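Long-range contacts in glycoside hydrolase family 31 (Trueperella pyogenes, PDB 5I0F), which degrades the cyclic glucan cycloalternan as a family 31 glycoside hydrolase and is captured here with a covalent reaction intermediate: residues H414-P419 / A434-L439; T106-A111 / T118-S123; P125-H130 / L154-G159. All blocks are in the same frame, centred on the assembly; numbering follows the deposited sequence.

Interaction 1: residues H414-P419 / A434-L439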
loop_
_atom_site.group_PDB
_atom_site.type_symbol
_atom_site.label_atom_id
_atom_site.label_comp_id
_atom_site.label_asym_id
_atom_site.label_seq_id
_atom_site.Cartn_x
_atom_site.Cartn_y
_atom_site.Cartn_z
ATOM N N HIS A 414 22.666 6.577 -8.249
ATOM C CA HIS A 414 21.678 5.773 -7.562
ATOM C C HIS A 414 20.290 6.423 -7.604
ATOM O O HIS A 414 19.650 6.604 -6.553
ATOM C CB HIS A 414 22.118 5.505 -6.106
ATOM C CG HIS A 414 23.463 4.851 -5.987
ATOM N ND1 HIS A 414 23.796 3.700 -6.669
ATOM C CD2 HIS A 414 24.553 5.179 -5.253
ATOM C CE1 HIS A 414 25.034 3.351 -6.366
ATOM N NE2 HIS A 414 25.512 4.224 -5.497
ATOM N N VAL A 415 19.795 6.697 -8.819
ATOM C CA VAL A 415 18.439 7.244 -9.024
ATOM C C VAL A 415 17.715 6.388 -10.034
ATOM O O VAL A 415 18.325 5.933 -11.003
ATOM C CB VAL A 415 18.421 8.708 -9.563
ATOM C CG1 VAL A 415 18.738 9.682 -8.467
ATOM C CG2 VAL A 415 19.365 8.901 -10.765
ATOM N N VAL A 416 16.424 6.159 -9.832
ATOM C CA VAL A 416 15.605 5.526 -10.892
ATOM C C VAL A 416 15.693 6.393 -12.170
ATOM O O VAL A 416 15.616 7.620 -12.092
ATOM C CB VAL A 416 14.144 5.311 -10.461
ATOM C CG1 VAL A 416 13.346 4.607 -11.560
ATOM C CG2 VAL A 416 14.104 4.474 -9.179
ATOM N N LYS A 417 15.880 5.757 -13.328
ATOM C CA LYS A 417 16.064 6.481 -14.589
ATOM C C LYS A 417 14.946 6.283 -15.594
ATOM O O LYS A 417 14.320 5.250 -15.626
ATOM C CB LYS A 417 17.410 6.083 -15.190
ATOM C CG LYS A 417 18.535 6.683 -14.376
ATOM C CD LYS A 417 19.910 6.173 -14.741
ATOM C CE LYS A 417 20.890 6.613 -13.670
ATOM N NZ LYS A 417 22.246 6.680 -14.232
ATOM N N GLU A 418 14.697 7.305 -16.409
ATOM C CA GLU A 418 13.861 7.169 -17.606
ATOM C C GLU A 418 14.653 6.331 -18.657
ATOM O O GLU A 418 15.901 6.188 -18.559
ATOM C CB GLU A 418 13.470 8.555 -18.203
ATOM C CG GLU A 418 12.928 9.651 -17.266
ATOM C CD GLU A 418 11.428 9.635 -16.919
ATOM O OE1 GLU A 418 10.681 8.727 -17.350
ATOM O OE2 GLU A 418 10.993 10.583 -16.152
ATOM N N PRO A 419 13.954 5.793 -19.685
ATOM C CA PRO A 419 14.686 5.025 -20.711
ATOM C C PRO A 419 15.872 5.751 -21.352
ATOM O O PRO A 419 16.857 5.094 -21.642
ATOM C CB PRO A 419 13.607 4.642 -21.738
ATOM C CG PRO A 419 12.372 5.351 -21.327
ATOM C CD PRO A 419 12.499 5.738 -19.890
ATOM N N ALA A 434 9.557 14.961 -8.031
ATOM C CA ALA A 434 10.674 14.565 -7.177
ATOM C C ALA A 434 11.510 13.451 -7.825
ATOM O O ALA A 434 11.002 12.678 -8.650
ATOM C CB ALA A 434 10.145 14.098 -5.826
ATOM N N LEU A 435 12.782 13.377 -7.440
ATOM C CA LEU A 435 13.678 12.281 -7.831
ATOM C C LEU A 435 13.343 11.073 -6.980
ATOM O O LEU A 435 12.821 11.216 -5.869
ATOM C CB LEU A 435 15.128 12.647 -7.568
ATOM C CG LEU A 435 15.648 13.903 -8.258
ATOM C CD1 LEU A 435 16.981 14.306 -7.659
ATOM C CD2 LEU A 435 15.777 13.644 -9.735
ATOM N N MET A 436 13.647 9.886 -7.502
ATOM C CA MET A 436 13.399 8.658 -6.773
ATOM C C MET A 436 14.706 7.877 -6.625
ATOM O O MET A 436 15.289 7.471 -7.625
ATOM C CB MET A 436 12.317 7.865 -7.517
ATOM C CG MET A 436 11.686 6.744 -6.733
ATOM S SD MET A 436 10.144 6.163 -7.529
ATOM C CE MET A 436 9.619 5.020 -6.270
ATOM N N PRO A 437 15.182 7.666 -5.379
ATOM C CA PRO A 437 16.423 6.918 -5.229
ATOM C C PRO A 437 16.259 5.482 -5.694
ATOM O O PRO A 437 15.156 4.878 -5.564
ATOM C CB PRO A 437 16.708 6.962 -3.715
ATOM C CG PRO A 437 15.362 7.163 -3.083
ATOM C CD PRO A 437 14.565 7.974 -4.076
ATOM N N ASP A 438 17.344 4.951 -6.242
ATOM C CA ASP A 438 17.380 3.577 -6.726
ATOM C C ASP A 438 17.816 2.714 -5.560
ATOM O O ASP A 438 18.974 2.729 -5.174
ATOM C CB ASP A 438 18.336 3.435 -7.921
ATOM C CG ASP A 438 18.190 2.106 -8.625
ATOM O OD1 ASP A 438 17.833 1.134 -7.945
ATOM O OD2 ASP A 438 18.433 2.009 -9.857
ATOM N N LEU A 439 16.866 1.972 -5.007
ATOM C CA LEU A 439 17.108 1.136 -3.853
ATOM C C LEU A 439 17.184 -0.334 -4.260
ATOM O O LEU A 439 17.039 -1.219 -3.407
ATOM C CB LEU A 439 15.997 1.395 -2.809
ATOM C CG LEU A 439 15.812 2.869 -2.391
ATOM C CD1 LEU A 439 14.634 3.018 -1.434
ATOM C CD2 LEU A 439 17.070 3.442 -1.746
HETATM O O HOH W 1 14.798 9.576 -10.069
#
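V416 and D438 carry this contact, with V415 bridged to P437 between two irregular segments. The amide of V416 donates to M436 O at 2.8 Å, arriving nearly along the C=O axis. Its CG1 is anti to the backbone N (chi1 -178°), which leaves CG2 to come over the partner chain: CG2 rests 4.1 Å from M436 CG and also lies against the carbonyl oxygens of M436 and P437. Water 1 accepts from M436 N at 2.8 Å and is placed to donate to V416 O, 2.9 Å away.

D438 closes the other end. Its N gives H414 O a straight bond of 2.9 Å, although the donor sits well above the carbonyl plane. The methylene of D438 presses on the backbone, with CB 3.7 Å from V415 C, while the carboxylate is gripped from outside by S440 OG on OD1 and by the amide of E480 on OD2. E480 also binds H414 ND1 through its carboxylate, so one residue ties down both segments.

V415 turns its side chain away, onto L409 of helix 400-412. The two backbone bonds of the bridge join the ends of the 14 intervening residues, pinching the base of a long loop in the family 31 TIM barrel, between helices 400-412 and 442-450, whose residues W429 and W430 belong to the glycan pocket.

Interaction 2: residues T106-A111 / T118-S123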
loop_
_atom_site.group_PDB
_atom_site.type_symbol
_atom_site.label_atom_id
_atom_site.label_comp_id
_atom_site.label_asym_id
_atom_site.label_seq_id
_atom_site.Cartn_x
_atom_site.Cartn_y
_atom_site.Cartn_z
ATOM N N THR A 106 3.081 2.360 -39.466
ATOM C CA THR A 106 3.725 3.435 -38.750
ATOM C C THR A 106 2.738 4.610 -38.739
ATOM O O THR A 106 1.870 4.691 -39.611
ATOM C CB THR A 106 5.087 3.767 -39.404
ATOM O OG1 THR A 106 5.806 4.656 -38.555
ATOM C CG2 THR A 106 4.926 4.414 -40.737
ATOM N N TYR A 107 2.834 5.493 -37.753
ATOM C CA TYR A 107 1.969 6.681 -37.738
ATOM C C TYR A 107 2.704 7.903 -37.232
ATOM O O TYR A 107 3.714 7.796 -36.542
ATOM C CB TYR A 107 0.656 6.447 -36.940
ATOM C CG TYR A 107 0.859 6.124 -35.475
ATOM C CD1 TYR A 107 1.112 4.824 -35.055
ATOM C CD2 TYR A 107 0.811 7.127 -34.504
ATOM C CE1 TYR A 107 1.329 4.533 -33.709
ATOM C CE2 TYR A 107 1.022 6.845 -33.157
ATOM C CZ TYR A 107 1.273 5.544 -32.757
ATOM O OH TYR A 107 1.504 5.262 -31.422
ATOM N N TYR A 108 2.197 9.068 -37.627
ATOM C CA TYR A 108 2.708 10.340 -37.150
ATOM C C TYR A 108 1.593 11.369 -37.134
ATOM O O TYR A 108 0.524 11.150 -37.713
ATOM C CB TYR A 108 3.903 10.796 -37.989
ATOM C CG TYR A 108 3.592 11.241 -39.417
ATOM C CD1 TYR A 108 3.270 12.562 -39.696
ATOM C CD2 TYR A 108 3.653 10.335 -40.485
ATOM C CE1 TYR A 108 2.993 12.974 -40.997
ATOM C CE2 TYR A 108 3.377 10.739 -41.787
ATOM C CZ TYR A 108 3.053 12.059 -42.026
ATOM O OH TYR A 108 2.770 12.475 -43.288
ATOM N N PHE A 109 1.848 12.480 -36.463
ATOM C CA PHE A 109 0.865 13.540 -36.296
ATOM C C PHE A 109 1.334 14.818 -36.960
ATOM O O PHE A 109 2.529 15.079 -37.010
ATOM C CB PHE A 109 0.626 13.799 -34.820
ATOM C CG PHE A 109 0.166 12.584 -34.072
ATOM C CD1 PHE A 109 -1.187 12.241 -34.044
ATOM C CD2 PHE A 109 1.074 11.772 -33.420
ATOM C CE1 PHE A 109 -1.612 11.117 -33.348
ATOM C CE2 PHE A 109 0.663 10.639 -32.750
ATOM C CZ PHE A 109 -0.683 10.313 -32.709
ATOM N N GLU A 110 0.378 15.604 -37.431
ATOM C CA GLU A 110 0.642 16.891 -38.019
ATOM C C GLU A 110 -0.377 17.898 -37.493
ATOM O O GLU A 110 -1.588 17.680 -37.607
ATOM C CB GLU A 110 0.559 16.761 -39.531
ATOM C CG GLU A 110 1.246 17.855 -40.299
ATOM C CD GLU A 110 0.956 17.748 -41.777
ATOM O OE1 GLU A 110 1.775 17.152 -42.498
ATOM O OE2 GLU A 110 -0.117 18.221 -42.204
ATOM N N ALA A 111 0.109 19.003 -36.922
ATOM C CA ALA A 111 -0.754 20.046 -36.368
ATOM C C ALA A 111 -0.556 21.358 -37.104
ATOM O O ALA A 111 0.535 21.625 -37.603
ATOM C CB ALA A 111 -0.443 20.248 -34.891
ATOM N N THR A 118 3.146 24.629 -39.224
ATOM C CA THR A 118 2.920 23.199 -39.299
ATOM C C THR A 118 3.925 22.529 -38.385
ATOM O O THR A 118 5.129 22.755 -38.514
ATOM C CB THR A 118 3.066 22.685 -40.738
ATOM O OG1 THR A 118 2.066 23.320 -41.540
ATOM C CG2 THR A 118 2.876 21.180 -40.816
ATOM N N GLU A 119 3.425 21.751 -37.434
ATOM C CA GLU A 119 4.271 20.913 -36.594
ATOM C C GLU A 119 4.025 19.456 -36.932
ATOM O O GLU A 119 2.891 19.061 -37.197
ATOM C CB GLU A 119 3.998 21.186 -35.112
ATOM C CG GLU A 119 4.635 22.491 -34.651
ATOM C CD GLU A 119 4.482 22.759 -33.162
ATOM O OE1 GLU A 119 5.267 23.586 -32.652
ATOM O OE2 GLU A 119 3.597 22.163 -32.501
ATOM N N THR A 120 5.101 18.676 -36.920
ATOM C CA THR A 120 5.055 17.271 -37.273
ATOM C C THR A 120 5.795 16.467 -36.213
ATOM O O THR A 120 6.896 16.832 -35.814
ATOM C CB THR A 120 5.687 17.020 -38.657
ATOM O OG1 THR A 120 5.066 17.869 -39.629
ATOM C CG2 THR A 120 5.479 15.578 -39.080
ATOM N N SER A 121 5.183 15.386 -35.746
ATOM C CA SER A 121 5.809 14.524 -34.748
ATOM C C SER A 121 6.822 13.584 -35.388
ATOM O O SER A 121 6.936 13.506 -36.614
ATOM C CB SER A 121 4.735 13.701 -34.028
ATOM O OG SER A 121 4.185 12.681 -34.856
ATOM N N GLU A 122 7.552 12.873 -34.545
ATOM C CA GLU A 122 8.302 11.686 -34.977
ATOM C C GLU A 122 7.338 10.601 -35.483
ATOM O O GLU A 122 6.105 10.664 -35.297
ATOM C CB GLU A 122 9.209 11.129 -33.856
ATOM C CG GLU A 122 8.570 11.049 -32.465
ATOM C CD GLU A 122 9.174 10.015 -31.504
ATOM O OE1 GLU A 122 9.429 8.852 -31.899
ATOM O OE2 GLU A 122 9.350 10.358 -30.307
ATOM N N SER A 123 7.918 9.607 -36.130
ATOM C CA SER A 123 7.187 8.422 -36.540
ATOM C C SER A 123 7.106 7.407 -35.390
ATOM O O SER A 123 8.088 7.204 -34.678
ATOM C CB SER A 123 7.889 7.803 -37.728
ATOM O OG SER A 123 7.175 6.678 -38.128
HETATM O O HOH W 2 4.498 17.220 -42.145
#
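Backbone hydrogen bonds set the frame of this antiparallel pairing, in which A111 and E119 form a hydrogen-bonded pair and E110 and T120 a non-hydrogen-bonded one. A111 N reaches E119 O at 2.8 Å, and E119 N returns a bond to A111 O at 2.9 Å. Two residues along, past the E110/T120 pair, S121 N donates to F109 O at 3.0 Å. CA-H...O contacts fill in between, the shortest from E110 CA to E119 O at 3.2 Å.

A side chain then replaces the backbone. A chi1 of 72° sets S121 OG between its own N and carbonyl carbon, where it accepts the amide of F109 at 2.8 Å. The same hydroxyl donates to E122 O at 2.8 Å and lies at the edge of the F109 ring, near its plane. The hydroxyl thus takes the place of a backbone acceptor for F109 N.

Among apolar contacts, T120 CG2 meets the Y108 ring at CD1, 3.8 Å away, and T118 CG2 lies 3.7 Å from E110 CG. Polar ends are joined by water 2, bound to both E110 OE1 and T120 OG1; the other oxygen of E110 makes a salt bridge with R45. On the opposite face, F109 packs on I33 and A35, and A111 on M44.

The arrangement is a beta hairpin of strands 105-113 and 118-126 in the antiparallel sheet of the 1,3-alpha-isomaltosidase-like N-terminal domain, to which segment 106-111 belongs.

Interaction 3: residues P125-H130 / L154-G159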
loop_
_atom_site.group_PDB
_atom_site.type_symbol
_atom_site.label_atom_id
_atom_site.label_comp_id
_atom_site.label_asym_id
_atom_site.label_seq_id
_atom_site.Cartn_x
_atom_site.Cartn_y
_atom_site.Cartn_z
ATOM N N PRO A 125 5.747 3.274 -34.277
ATOM C CA PRO A 125 5.325 1.981 -34.792
ATOM C C PRO A 125 3.935 1.565 -34.300
ATOM O O PRO A 125 3.579 1.822 -33.152
ATOM C CB PRO A 125 6.380 1.035 -34.230
ATOM C CG PRO A 125 6.729 1.637 -32.914
ATOM C CD PRO A 125 6.650 3.122 -33.120
ATOM N N LEU A 126 3.183 0.902 -35.171
ATOM C CA LEU A 126 1.943 0.242 -34.810
ATOM C C LEU A 126 2.080 -1.241 -35.176
ATOM O O LEU A 126 2.191 -1.588 -36.366
ATOM C CB LEU A 126 0.772 0.881 -35.550
ATOM C CG LEU A 126 -0.631 0.322 -35.286
ATOM C CD1 LEU A 126 -0.953 0.347 -33.803
ATOM C CD2 LEU A 126 -1.670 1.092 -36.081
ATOM N N THR A 127 2.121 -2.104 -34.161
ATOM C CA THR A 127 2.257 -3.550 -34.365
ATOM C C THR A 127 1.148 -4.252 -33.595
ATOM O O THR A 127 1.326 -4.607 -32.432
ATOM C CB THR A 127 3.617 -4.077 -33.915
ATOM O OG1 THR A 127 3.827 -3.734 -32.548
ATOM C CG2 THR A 127 4.729 -3.474 -34.742
ATOM N N PRO A 128 -0.012 -4.437 -34.238
ATOM C CA PRO A 128 -1.145 -5.050 -33.571
ATOM C C PRO A 128 -0.857 -6.470 -33.082
ATOM O O PRO A 128 -0.080 -7.212 -33.702
ATOM C CB PRO A 128 -2.235 -5.065 -34.642
ATOM C CG PRO A 128 -1.847 -4.008 -35.601
ATOM C CD PRO A 128 -0.346 -4.004 -35.606
ATOM N N SER A 129 -1.484 -6.803 -31.960
ATOM C CA SER A 129 -1.366 -8.083 -31.323
ATOM C C SER A 129 -2.639 -8.908 -31.516
ATOM O O SER A 129 -3.706 -8.367 -31.817
ATOM C CB SER A 129 -1.113 -7.902 -29.816
ATOM O OG SER A 129 0.177 -7.359 -29.571
ATOM N N HIS A 130 -2.500 -10.220 -31.359
ATOM C CA HIS A 130 -3.630 -11.147 -31.348
ATOM C C HIS A 130 -3.356 -12.258 -30.347
ATOM O O HIS A 130 -2.201 -12.516 -29.994
ATOM C CB HIS A 130 -3.916 -11.711 -32.750
ATOM C CG HIS A 130 -2.862 -12.640 -33.272
ATOM N ND1 HIS A 130 -1.705 -12.193 -33.869
ATOM C CD2 HIS A 130 -2.801 -13.991 -33.307
ATOM C CE1 HIS A 130 -0.972 -13.224 -34.244
ATOM N NE2 HIS A 130 -1.617 -14.327 -33.916
ATOM N N LEU A 154 -0.532 -13.270 -26.023
ATOM C CA LEU A 154 -0.817 -12.050 -26.773
ATOM C C LEU A 154 0.440 -11.683 -27.558
ATOM O O LEU A 154 1.414 -11.189 -26.981
ATOM C CB LEU A 154 -1.269 -10.914 -25.848
ATOM C CG LEU A 154 -1.716 -9.624 -26.561
ATOM C CD1 LEU A 154 -2.905 -9.871 -27.478
ATOM C CD2 LEU A 154 -2.028 -8.529 -25.549
ATOM N N VAL A 155 0.402 -11.916 -28.865
ATOM C CA VAL A 155 1.600 -11.844 -29.707
ATOM C C VAL A 155 1.475 -10.841 -30.847
ATOM O O VAL A 155 0.413 -10.692 -31.440
ATOM C CB VAL A 155 1.988 -13.210 -30.314
ATOM C CG1 VAL A 155 2.358 -14.197 -29.214
ATOM C CG2 VAL A 155 0.894 -13.764 -31.226
ATOM N N SER A 156 2.588 -10.190 -31.156
ATOM C CA SER A 156 2.705 -9.323 -32.331
ATOM C C SER A 156 4.010 -9.658 -33.038
ATOM O O SER A 156 4.746 -10.542 -32.601
ATOM C CB SER A 156 2.707 -7.852 -31.919
ATOM O OG SER A 156 3.899 -7.522 -31.230
ATOM N N SER A 157 4.299 -8.949 -34.120
ATOM C CA SER A 157 5.598 -9.074 -34.777
ATOM C C SER A 157 6.755 -8.633 -33.870
ATOM O O SER A 157 7.882 -9.059 -34.070
ATOM C CB SER A 157 5.613 -8.269 -36.079
ATOM O OG SER A 157 5.378 -6.902 -35.818
ATOM N N ALA A 158 6.470 -7.770 -32.899
ATOM C CA ALA A 158 7.450 -7.340 -31.889
ATOM C C ALA A 158 7.790 -8.428 -30.859
ATOM O O ALA A 158 8.932 -8.513 -30.410
ATOM C CB ALA A 158 6.965 -6.081 -31.173
ATOM N N GLY A 159 6.820 -9.258 -30.485
ATOM C CA GLY A 159 7.071 -10.318 -29.503
ATOM C C GLY A 159 5.813 -10.743 -28.785
ATOM O O GLY A 159 4.729 -10.706 -29.372
HETATM O O HOH W 3 2.186 -7.454 -35.282
#
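H130 and V155 form an antiparallel hydrogen-bonded pair at the margin of a six-stranded antiparallel sheet, where strand 130-132 is outermost and 152-155 lies next to it. V155 N donates to H130 O at 2.9 Å, almost straight at the hydrogen, and H130 N returns to V155 O at 3.0 Å. Two CA-H...O contacts flank them, from S129 CA to V155 O and from L154 CA to H130 O.

Above this pair the imidazole folds back over the partner strand. With chi1 at 69°, CG of H130 sits between its own N and carbonyl carbon, and the ring comes to lie against V155. The CG2 methyl of V155 stands over one face, 3.9 Å from the ring centroid and displaced toward the rim, a CH-pi contact. The L154 side chain reaches across on the other side of the sheet, its CD1 3.5 Å from S129 CB.

Beyond the strand the chain turns back tightly, with S156 N bonded to G159 O, and the turn stays in touch with the incoming segment. S156 CB lies 3.4 Å from P128 O and also against S129 OG. T127 places its CG2 3.7 Å from S157 OG, a hydroxyl bonded to D104. Water 3 links the two segments, donating to P128 O and accepting from S157 N, each at 2.8 Å. S156 OG is bound by H161 and receives weak bonds from A158 N and G159 N.

Around the contact, strand 160-168 continues the sheet beyond 152-155, with R162 touching L154 and T160 touching V155. L126, at the end of strand 118-126, packs on A105 and Y107 of strand 105-113, while S129 shares backbone bonds with P25 and A27.

From the N terminus the three contacts follow one another in series, none nested in or crossing another. Interaction 2 closes first, a hairpin with six residues between its segments. The Y107 ring packs on P125 and L126 within the N-terminal sheet, where interactions 2 and 3 touch. The chain then runs from strand 118-126 through 127-129 into strand 130-132, the step to the six-stranded sheet, and interaction 3 closes 23 residues that include strand 138-141 of a separate mixed sheet. Interaction 1 comes much later, within the TIM barrel, and encloses 14 residues without helix or strand. It touches neither of the others, its nearest atoms being about 11 Å from interaction 2 and about 13 Å from interaction 3.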